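Local coordinates for protein glutathione S-transferase (Natrialba magadii ATCC 43099, PDB 6GZF) that probably acts as a Xi-class glutathione transferase, a class linked to glutathionyl-hydroquinone reductase activity, at residues M8-D13 with G28-Q33; L247-N252 with D291-H296; V253-F258 with V262-E267. All coordinates share one frame; numbering follows the deposited sequence.

Contact 1: residues M8-D13 with G28-Q33; sequences MNMLVD and GSFERQ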
loop_
_atom_site.group_PDB
_atom_site.type_symbol
_atom_site.label_atom_id
_atom_site.label_comp_id
_atom_site.label_asym_id
_atom_site.label_seq_id
_atom_site.Cartn_x
_atom_site.Cartn_y
_atom_site.Cartn_z
ATOM N N MET A 8 5.791 15.445 12.415
ATOM C CA MET A 8 5.210 16.778 12.329
ATOM C C MET A 8 5.645 17.640 13.503
ATOM O O MET A 8 5.704 17.179 14.643
ATOM C CB MET A 8 3.684 16.713 12.260
ATOM C CG MET A 8 3.047 18.036 11.862
ATOM S SD MET A 8 1.732 17.872 10.643
ATOM C CE MET A 8 1.361 19.598 10.330
ATOM N N ASN A 9 5.948 18.900 13.214
ATOM C CA ASN A 9 6.466 19.807 14.227
ATOM C C ASN A 9 5.410 20.769 14.759
ATOM O O ASN A 9 4.224 20.631 14.455
ATOM C CB ASN A 9 7.650 20.586 13.667
ATOM C CG ASN A 9 8.726 19.679 13.107
ATOM O OD1 ASN A 9 9.162 18.733 13.765
ATOM N ND2 ASN A 9 9.164 19.965 11.887
ATOM N N MET A 10 5.849 21.743 15.550
ATOM C CA MET A 10 4.923 22.544 16.337
ATOM C C MET A 10 5.465 23.938 16.650
ATOM O O MET A 10 6.677 24.182 16.620
ATOM C CB MET A 10 4.596 21.810 17.640
ATOM C CG MET A 10 5.773 21.020 18.187
ATOM S SD MET A 10 5.302 19.805 19.427
ATOM C CE MET A 10 4.581 18.519 18.406
ATOM N N LEU A 11 4.545 24.851 16.934
ATOM C CA LEU A 11 4.888 26.166 17.449
ATOM C C LEU A 11 4.446 26.231 18.908
ATOM O O LEU A 11 3.275 26.017 19.210
ATOM C CB LEU A 11 4.215 27.260 16.616
ATOM C CG LEU A 11 4.978 28.558 16.341
ATOM C CD1 LEU A 11 6.335 28.276 15.728
ATOM C CD2 LEU A 11 4.165 29.454 15.420
ATOM N N VAL A 12 5.380 26.503 19.813
ATOM C CA VAL A 12 5.064 26.532 21.239
ATOM C C VAL A 12 5.413 27.879 21.860
ATOM O O VAL A 12 6.587 28.235 21.963
ATOM C CB VAL A 12 5.802 25.417 22.006
ATOM C CG1 VAL A 12 5.484 25.494 23.491
ATOM C CG2 VAL A 12 5.430 24.051 21.448
ATOM N N ASP A 13 4.383 28.614 22.275
ATOM C CA ASP A 13 4.538 29.967 22.807
ATOM C C ASP A 13 5.327 30.846 21.841
ATOM O O ASP A 13 6.160 31.651 22.257
ATOM C CB ASP A 13 5.216 29.940 24.181
ATOM C CG ASP A 13 4.349 29.293 25.247
ATOM O OD1 ASP A 13 3.111 29.274 25.078
ATOM O OD2 ASP A 13 4.906 28.808 26.255
ATOM N N GLY A 28 -3.113 12.295 20.678
ATOM C CA GLY A 28 -3.355 13.660 20.236
ATOM C C GLY A 28 -3.511 14.674 21.355
ATOM O O GLY A 28 -4.471 15.447 21.369
ATOM N N SER A 29 -2.570 14.671 22.294
ATOM C CA SER A 29 -2.658 15.545 23.459
ATOM C C SER A 29 -2.224 16.975 23.155
ATOM O O SER A 29 -2.675 17.915 23.811
ATOM C CB SER A 29 -1.818 14.988 24.606
ATOM O OG SER A 29 -0.441 15.000 24.277
ATOM N N PHE A 30 -1.348 17.140 22.168
ATOM C CA PHE A 30 -0.860 18.465 21.804
ATOM C C PHE A 30 -1.985 19.349 21.283
ATOM O O PHE A 30 -2.005 20.556 21.523
ATOM C CB PHE A 30 0.249 18.371 20.754
ATOM C CG PHE A 30 0.690 19.706 20.220
ATOM C CD1 PHE A 30 1.614 20.469 20.914
ATOM C CD2 PHE A 30 0.177 20.200 19.030
ATOM C CE1 PHE A 30 2.019 21.698 20.432
ATOM C CE2 PHE A 30 0.577 21.429 18.545
ATOM C CZ PHE A 30 1.499 22.178 19.247
ATOM N N GLU A 31 -2.921 18.739 20.565
ATOM C CA GLU A 31 -3.998 19.484 19.931
ATOM C C GLU A 31 -4.976 20.019 20.969
ATOM O O GLU A 31 -5.639 21.031 20.748
ATOM C CB GLU A 31 -4.734 18.609 18.919
ATOM C CG GLU A 31 -3.933 17.423 18.399
ATOM C CD GLU A 31 -2.665 17.837 17.675
ATOM O OE1 GLU A 31 -1.617 17.196 17.900
ATOM O OE2 GLU A 31 -2.717 18.802 16.883
ATOM N N ARG A 32 -5.062 19.332 22.105
ATOM C CA ARG A 32 -5.879 19.802 23.216
ATOM C C ARG A 32 -5.136 20.884 23.995
ATOM O O ARG A 32 -5.678 21.486 24.922
ATOM C CB ARG A 32 -6.267 18.640 24.134
ATOM C CG ARG A 32 -7.261 17.673 23.509
ATOM C CD ARG A 32 -7.690 16.591 24.488
ATOM N NE ARG A 32 -6.596 15.688 24.833
ATOM C CZ ARG A 32 -6.344 14.546 24.200
ATOM N NH1 ARG A 32 -7.109 14.165 23.185
ATOM N NH2 ARG A 32 -5.328 13.783 24.581
ATOM N N GLN A 33 -3.890 21.123 23.601
ATOM C CA GLN A 33 -3.090 22.210 24.150
ATOM C C GLN A 33 -2.919 23.313 23.112
ATOM O O GLN A 33 -2.161 24.262 23.319
ATOM C CB GLN A 33 -1.718 21.697 24.597
ATOM C CG GLN A 33 -1.760 20.629 25.673
ATOM C CD GLN A 33 -1.807 21.214 27.071
ATOM O OE1 GLN A 33 -1.871 22.432 27.244
ATOM N NE2 GLN A 33 -1.768 20.348 28.076
#

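Contact 2: residues L247-N252 with D291-H296; sequences LVRFDN and DHITEH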
loop_
_atom_site.group_PDB
_atom_site.type_symbol
_atom_site.label_atom_id
_atom_site.label_comp_id
_atom_site.label_asym_id
_atom_site.label_seq_id
_atom_site.Cartn_x
_atom_site.Cartn_y
_atom_site.Cartn_z
ATOM N N LEU A 247 -11.726 11.075 -1.512
ATOM C CA LEU A 247 -11.836 10.068 -2.562
ATOM C C LEU A 247 -10.799 10.249 -3.666
ATOM O O LEU A 247 -10.241 9.274 -4.168
ATOM C CB LEU A 247 -13.239 10.093 -3.173
ATOM C CG LEU A 247 -14.242 9.046 -2.687
ATOM C CD1 LEU A 247 -14.418 9.116 -1.180
ATOM C CD2 LEU A 247 -15.577 9.225 -3.395
ATOM N N VAL A 248 -10.542 11.501 -4.034
ATOM C CA VAL A 248 -9.633 11.812 -5.132
ATOM C C VAL A 248 -8.194 11.407 -4.801
ATOM O O VAL A 248 -7.364 11.241 -5.695
ATOM C CB VAL A 248 -9.683 13.321 -5.490
ATOM C CG1 VAL A 248 -8.943 14.148 -4.448
ATOM C CG2 VAL A 248 -9.113 13.568 -6.879
ATOM N N ARG A 249 -7.910 11.225 -3.516
ATOM C CA ARG A 249 -6.565 10.878 -3.068
ATOM C C ARG A 249 -6.463 9.433 -2.591
ATOM O O ARG A 249 -5.396 8.987 -2.170
ATOM C CB ARG A 249 -6.125 11.815 -1.942
ATOM C CG ARG A 249 -5.907 13.251 -2.373
ATOM C CD ARG A 249 -5.620 14.145 -1.179
ATOM N NE ARG A 249 -5.093 15.442 -1.588
ATOM C CZ ARG A 249 -5.845 16.462 -1.992
ATOM N NH1 ARG A 249 -7.164 16.335 -2.048
ATOM N NH2 ARG A 249 -5.277 17.605 -2.346
ATOM N N PHE A 250 -7.571 8.704 -2.665
ATOM C CA PHE A 250 -7.651 7.382 -2.053
ATOM C C PHE A 250 -6.826 6.324 -2.785
ATOM O O PHE A 250 -6.014 5.634 -2.172
ATOM C CB PHE A 250 -9.111 6.931 -1.973
ATOM C CG PHE A 250 -9.361 5.852 -0.952
ATOM C CD1 PHE A 250 -9.053 4.530 -1.225
ATOM C CD2 PHE A 250 -9.911 6.163 0.279
ATOM C CE1 PHE A 250 -9.283 3.542 -0.287
ATOM C CE2 PHE A 250 -10.144 5.180 1.220
ATOM C CZ PHE A 250 -9.829 3.868 0.937
ATOM N N ASP A 251 -7.038 6.196 -4.091
ATOM C CA ASP A 251 -6.438 5.104 -4.854
ATOM C C ASP A 251 -4.976 5.345 -5.224
ATOM O O ASP A 251 -4.260 4.405 -5.568
ATOM C CB ASP A 251 -7.254 4.844 -6.122
ATOM C CG ASP A 251 -8.605 4.222 -5.823
ATOM O OD1 ASP A 251 -8.996 4.202 -4.636
ATOM O OD2 ASP A 251 -9.271 3.751 -6.769
ATOM N N ASN A 252 -4.532 6.595 -5.153
ATOM C CA ASN A 252 -3.142 6.919 -5.458
ATOM C C ASN A 252 -2.278 7.009 -4.205
ATOM O O ASN A 252 -1.060 6.847 -4.269
ATOM C CB ASN A 252 -3.053 8.233 -6.239
ATOM C CG ASN A 252 -3.117 8.026 -7.742
ATOM O OD1 ASN A 252 -4.190 8.084 -8.343
ATOM N ND2 ASN A 252 -1.964 7.787 -8.356
ATOM N N ASP A 291 0.485 15.512 -8.975
ATOM C CA ASP A 291 1.935 15.555 -8.818
ATOM C C ASP A 291 2.309 16.097 -7.441
ATOM O O ASP A 291 3.257 15.624 -6.814
ATOM C CB ASP A 291 2.570 16.409 -9.916
ATOM C CG ASP A 291 4.080 16.274 -9.957
ATOM O OD1 ASP A 291 4.582 15.146 -9.761
ATOM O OD2 ASP A 291 4.764 17.293 -10.187
ATOM N N HIS A 292 1.553 17.088 -6.977
ATOM C CA HIS A 292 1.734 17.630 -5.636
ATOM C C HIS A 292 1.313 16.617 -4.577
ATOM O O HIS A 292 1.963 16.479 -3.540
ATOM C CB HIS A 292 0.933 18.924 -5.463
ATOM C CG HIS A 292 1.560 20.120 -6.111
ATOM N ND1 HIS A 292 2.047 21.187 -5.388
ATOM C CD2 HIS A 292 1.775 20.419 -7.414
ATOM C CE1 HIS A 292 2.538 22.091 -6.216
ATOM N NE2 HIS A 292 2.386 21.650 -7.452
ATOM N N ILE A 293 0.222 15.909 -4.851
ATOM C CA ILE A 293 -0.344 14.958 -3.902
ATOM C C ILE A 293 0.591 13.777 -3.656
ATOM O O ILE A 293 0.897 13.447 -2.510
ATOM C CB ILE A 293 -1.708 14.429 -4.389
ATOM C CG1 ILE A 293 -2.745 15.555 -4.386
ATOM C CG2 ILE A 293 -2.184 13.285 -3.511
ATOM C CD1 ILE A 293 -4.078 15.160 -4.987
ATOM N N THR A 294 1.046 13.149 -4.735
ATOM C CA THR A 294 1.909 11.977 -4.630
ATOM C C THR A 294 3.278 12.323 -4.050
ATOM O O THR A 294 3.857 11.539 -3.300
ATOM C CB THR A 294 2.105 11.295 -5.997
ATOM O OG1 THR A 294 2.590 12.251 -6.948
ATOM C CG2 THR A 294 0.793 10.714 -6.495
ATOM N N GLU A 295 3.794 13.497 -4.398
ATOM C CA GLU A 295 5.108 13.912 -3.921
ATOM C C GLU A 295 5.097 14.166 -2.419
ATOM O O GLU A 295 6.042 13.814 -1.712
ATOM C CB GLU A 295 5.584 15.169 -4.654
ATOM C CG GLU A 295 6.992 15.604 -4.264
ATOM C CD GLU A 295 7.401 16.924 -4.884
ATOM O OE1 GLU A 295 6.711 17.382 -5.818
ATOM O OE2 GLU A 295 8.415 17.501 -4.434
ATOM N N HIS A 296 4.024 14.780 -1.936
ATOM C CA HIS A 296 3.908 15.095 -0.519
ATOM C C HIS A 296 3.814 13.836 0.334
ATOM O O HIS A 296 4.661 13.589 1.183
ATOM C CB HIS A 296 2.690 15.985 -0.265
ATOM C CG HIS A 296 2.421 16.244 1.185
ATOM N ND1 HIS A 296 3.106 17.190 1.916
ATOM C CD2 HIS A 296 1.533 15.679 2.040
ATOM C CE1 HIS A 296 2.656 17.196 3.156
ATOM N NE2 HIS A 296 1.701 16.289 3.260
#

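Contact 3: residues V253-F258 with V262-E267; sequences VYHTHF and VQYIRE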
loop_
_atom_site.group_PDB
_atom_site.type_symbol
_atom_site.label_atom_id
_atom_site.label_comp_id
_atom_site.label_asym_id
_atom_site.label_seq_id
_atom_site.Cartn_x
_atom_site.Cartn_y
_atom_site.Cartn_z
ATOM N N VAL A 253 -2.911 7.268 -3.065
ATOM C CA VAL A 253 -2.176 7.489 -1.824
ATOM C C VAL A 253 -2.699 6.660 -0.651
ATOM O O VAL A 253 -1.998 5.785 -0.142
ATOM C CB VAL A 253 -2.205 8.976 -1.419
ATOM C CG1 VAL A 253 -1.595 9.163 -0.042
ATOM C CG2 VAL A 253 -1.479 9.825 -2.450
ATOM N N TYR A 254 -3.928 6.943 -0.229
ATOM C CA TYR A 254 -4.499 6.354 0.981
ATOM C C TYR A 254 -4.496 4.827 0.967
ATOM O O TYR A 254 -4.223 4.187 1.983
ATOM C CB TYR A 254 -5.930 6.858 1.181
ATOM C CG TYR A 254 -6.031 8.343 1.455
ATOM C CD1 TYR A 254 -4.975 9.040 2.028
ATOM C CD2 TYR A 254 -7.182 9.048 1.131
ATOM C CE1 TYR A 254 -5.066 10.396 2.278
ATOM C CE2 TYR A 254 -7.281 10.404 1.376
ATOM C CZ TYR A 254 -6.221 11.072 1.950
ATOM O OH TYR A 254 -6.316 12.423 2.195
ATOM N N HIS A 255 -4.794 4.256 -0.195
ATOM C CA HIS A 255 -4.897 2.810 -0.357
ATOM C C HIS A 255 -3.574 2.097 -0.078
ATOM O O HIS A 255 -3.548 1.052 0.575
ATOM C CB HIS A 255 -5.382 2.487 -1.772
ATOM C CG HIS A 255 -5.689 1.040 -1.996
ATOM N ND1 HIS A 255 -4.709 0.076 -2.095
ATOM C CD2 HIS A 255 -6.868 0.393 -2.151
ATOM C CE1 HIS A 255 -5.270 -1.101 -2.298
ATOM N NE2 HIS A 255 -6.581 -0.937 -2.335
ATOM N N THR A 256 -2.479 2.668 -0.569
ATOM C CA THR A 256 -1.170 2.036 -0.455
ATOM C C THR A 256 -0.323 2.639 0.660
ATOM O O THR A 256 0.138 1.928 1.554
ATOM C CB THR A 256 -0.387 2.140 -1.775
ATOM O OG1 THR A 256 -1.075 1.410 -2.797
ATOM C CG2 THR A 256 1.014 1.572 -1.609
ATOM N N HIS A 257 -0.119 3.950 0.593
ATOM C CA HIS A 257 0.736 4.649 1.547
ATOM C C HIS A 257 0.195 4.562 2.972
ATOM O O HIS A 257 0.956 4.375 3.921
ATOM C CB HIS A 257 0.900 6.114 1.138
ATOM C CG HIS A 257 1.780 6.903 2.055
ATOM N ND1 HIS A 257 3.083 6.541 2.330
ATOM C CD2 HIS A 257 1.548 8.035 2.762
ATOM C CE1 HIS A 257 3.613 7.414 3.165
ATOM N NE2 HIS A 257 2.703 8.332 3.443
ATOM N N PHE A 258 -1.118 4.699 3.117
ATOM C CA PHE A 258 -1.752 4.624 4.429
ATOM C C PHE A 258 -2.342 3.241 4.689
ATOM O O PHE A 258 -3.007 3.022 5.702
ATOM C CB PHE A 258 -2.840 5.693 4.564
ATOM C CG PHE A 258 -2.312 7.052 4.931
ATOM C CD1 PHE A 258 -0.979 7.227 5.257
ATOM C CD2 PHE A 258 -3.152 8.152 4.957
ATOM C CE1 PHE A 258 -0.493 8.474 5.598
ATOM C CE2 PHE A 258 -2.671 9.401 5.296
ATOM C CZ PHE A 258 -1.340 9.562 5.617
ATOM N N VAL A 262 -8.471 -2.380 1.521
ATOM C CA VAL A 262 -9.560 -3.344 1.417
ATOM C C VAL A 262 -10.112 -3.359 -0.006
ATOM O O VAL A 262 -10.331 -4.422 -0.586
ATOM C CB VAL A 262 -10.697 -3.038 2.410
ATOM C CG1 VAL A 262 -11.873 -3.975 2.178
ATOM C CG2 VAL A 262 -10.192 -3.154 3.840
ATOM N N GLN A 263 -10.320 -2.175 -0.569
ATOM C CA GLN A 263 -10.867 -2.063 -1.916
ATOM C C GLN A 263 -10.535 -0.718 -2.554
ATOM O O GLN A 263 -10.496 0.309 -1.875
ATOM C CB GLN A 263 -12.385 -2.266 -1.889
ATOM C CG GLN A 263 -13.021 -2.401 -3.263
ATOM C CD GLN A 263 -14.530 -2.526 -3.203
ATOM O OE1 GLN A 263 -15.065 -3.447 -2.588
ATOM N NE2 GLN A 263 -15.226 -1.597 -3.848
ATOM N N TYR A 264 -10.282 -0.737 -3.858
ATOM C CA TYR A 264 -10.150 0.489 -4.635
ATOM C C TYR A 264 -11.460 1.266 -4.595
ATOM O O TYR A 264 -12.535 0.674 -4.512
ATOM C CB TYR A 264 -9.779 0.181 -6.088
ATOM C CG TYR A 264 -8.296 0.069 -6.370
ATOM C CD1 TYR A 264 -7.388 0.954 -5.804
ATOM C CD2 TYR A 264 -7.809 -0.915 -7.222
ATOM C CE1 TYR A 264 -6.034 0.855 -6.071
ATOM C CE2 TYR A 264 -6.458 -1.022 -7.494
ATOM C CZ TYR A 264 -5.575 -0.135 -6.916
ATOM O OH TYR A 264 -4.229 -0.242 -7.188
ATOM N N ILE A 265 -11.371 2.590 -4.653
ATOM C CA ILE A 265 -12.565 3.410 -4.815
ATOM C C ILE A 265 -13.163 3.130 -6.190
ATOM O O ILE A 265 -14.384 3.109 -6.362
ATOM C CB ILE A 265 -12.255 4.911 -4.656
ATOM C CG1 ILE A 265 -11.956 5.235 -3.193
ATOM C CG2 ILE A 265 -13.419 5.762 -5.138
ATOM C CD1 ILE A 265 -13.122 4.984 -2.260
ATOM N N ARG A 266 -12.291 2.874 -7.161
ATOM C CA ARG A 266 -12.719 2.608 -8.529
ATOM C C ARG A 266 -13.424 1.259 -8.663
ATOM O O ARG A 266 -14.025 0.968 -9.696
ATOM C CB ARG A 266 -11.525 2.667 -9.486
ATOM C CG ARG A 266 -10.640 1.431 -9.470
ATOM C CD ARG A 266 -9.578 1.507 -10.556
ATOM N NE ARG A 266 -8.666 0.367 -10.522
ATOM C CZ ARG A 266 -7.605 0.238 -11.312
ATOM N NH1 ARG A 266 -7.321 1.178 -12.202
ATOM N NH2 ARG A 266 -6.828 -0.832 -11.213
ATOM N N GLU A 267 -13.350 0.439 -7.619
ATOM C CA GLU A 267 -14.017 -0.859 -7.624
ATOM C C GLU A 267 -15.454 -0.758 -7.120
ATOM O O GLU A 267 -16.254 -1.671 -7.323
ATOM C CB GLU A 267 -13.235 -1.869 -6.784
ATOM C CG GLU A 267 -11.991 -2.411 -7.466
ATOM C CD GLU A 267 -11.371 -3.573 -6.712
ATOM O OE1 GLU A 267 -10.887 -3.360 -5.580
ATOM O OE2 GLU A 267 -11.370 -4.699 -7.253
#

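Contact 1: residues M8-D13 with G28-Q33
M10 and F30 carry this buried contact. The sulfur-aromatic part comes first. M10 SD lies 4.4 Å from the centroid of the F30 ring and about 30° off its normal, an oblique approach. A bend in the M10 chain (chi3 76°) lays CE over one face of the F30 ring.

The apolar part is added by the root of the methionine. M10 CB comes to 3.5 Å from F30 CZ, at the far end of the ring. F30 reaches across with CG anti to its own N (chi1 173°). V12 CG2 meets the ring at its edge, 4.3 Å from F30 CE1. The backbone L11 O also lies near the ring plane, 4.2 Å from F30 CZ.

Polar bonds lie around these groups. E31 OE1 makes a salt bridge to R131 NH2, and N9 O takes a hydrogen bond from R131 NH1. M10 and F30 also both pack on R131.

This is a Met-aromatic contact between a two-stranded antiparallel hairpin, 10-12 with 15-17, and the loop that follows it. It lies beside R131, a predicted glutathione-binding residue.

Contact 2: residues L247-N252 with D291-H296
R249 and I293 meet with their side chains at about a right angle. The isoleucine end lies over one face of the guanidinium group. I293 CD1 stands 3.4 Å above that plane, displaced toward its rim. Its nearest arginine atom is NE, with R249 NE to I293 CD1 at 3.6 Å. I293 CG1 follows behind and lies 3.8 Å from R249 NH2. The second branch touches the arginine nearer its root, with I293 CG2 3.9 Å from R249 CG. The isoleucine thus packs against both the aliphatic stem and the flat head.

R249 is extended from CG to NE (chi2 174°, chi3 166°), which brings the flat head under the end of I293. Its charged end is buried and is held from outside the two segments. NH1 is hydrogen-bonded to T245 O and to H68 ND1. A leucine in place of R249 would probably leave T245 O and H68 ND1 without this partner and strip I293 CD1 of the flat surface it rests on.

A looser touch lies beside this pair. T294 CG2 is 4.4 Å from N252 ND2. The threonine hydroxyl is turned back to its own helix, where OG1 is hydrogen-bonded to M290 O.

The contact joins the short helix 250-254 to helix 290-299. R249 packs on Y254, which is predicted to lower the pKa of the active-site cysteine. V253 of the short helix also packs on I293, while F250 packs on L214 and L218 of helix 204-224. Through H68, on helix 65-77, R249 ties the chain at the start of helix 250-254 to the thioredoxin-like domain.

Contact 3: residues V253-F258 with V262-E267
H255 and Y264 pack ring against ring in the helical C-terminal domain of the GST fold, at the subunit interface. The arrangement is oblique, with centroids 4.6 Å apart and planes inclined by 31°. Y264 CE1 stands 4.0 Å above the centre of the H255 ring. In return, H255 NE2 lies over a face of the tyrosine ring. H255 CD2 is the closest histidine atom, 3.7 Å from Y264 CD1. The backbone Q263 O sits at the imidazole edge, near its plane, 3.6 Å from H255 CD2. The histidine reaches across because its CG is anti to the backbone N (chi1 -173°).

The next shell comes partly from the second subunit. Y264 OH is hydrogen-bonded to H255 NE2 of the second subunit, and the two copies of Y264 meet ring to ring. E267 OE1 forms a salt bridge to R266 NH2 of the second subunit. Within the chain, D251 accepts hydrogen bonds from I265 N and R266 N, which hold the loop to helix 250-254. E267 also turns back on its own loop. Y264 N donates to E267 OE1 at 3.2 Å, with an N-H...O angle of 154°, on the lone pair anti to the other carboxylate oxygen.

Contact 1 closes first along the chain and stands apart. Its centre is about 26 Å from that of contact 2 and about 30 Å from that of contact 3, and it touches neither. It belongs to the N-terminal hairpin and its following loop. Contacts 2 and 3 lie in the GST C-terminal region, their centres about 11 Å apart. They share helix 250-254, and contact 3 is nested inside the loop that contact 2 closes. F250 O and H255 N, 2.7 Å apart, probably join them by a hydrogen bond. That short helix thus faces helix 290-299 through contact 2 and the subunit interface through contact 3.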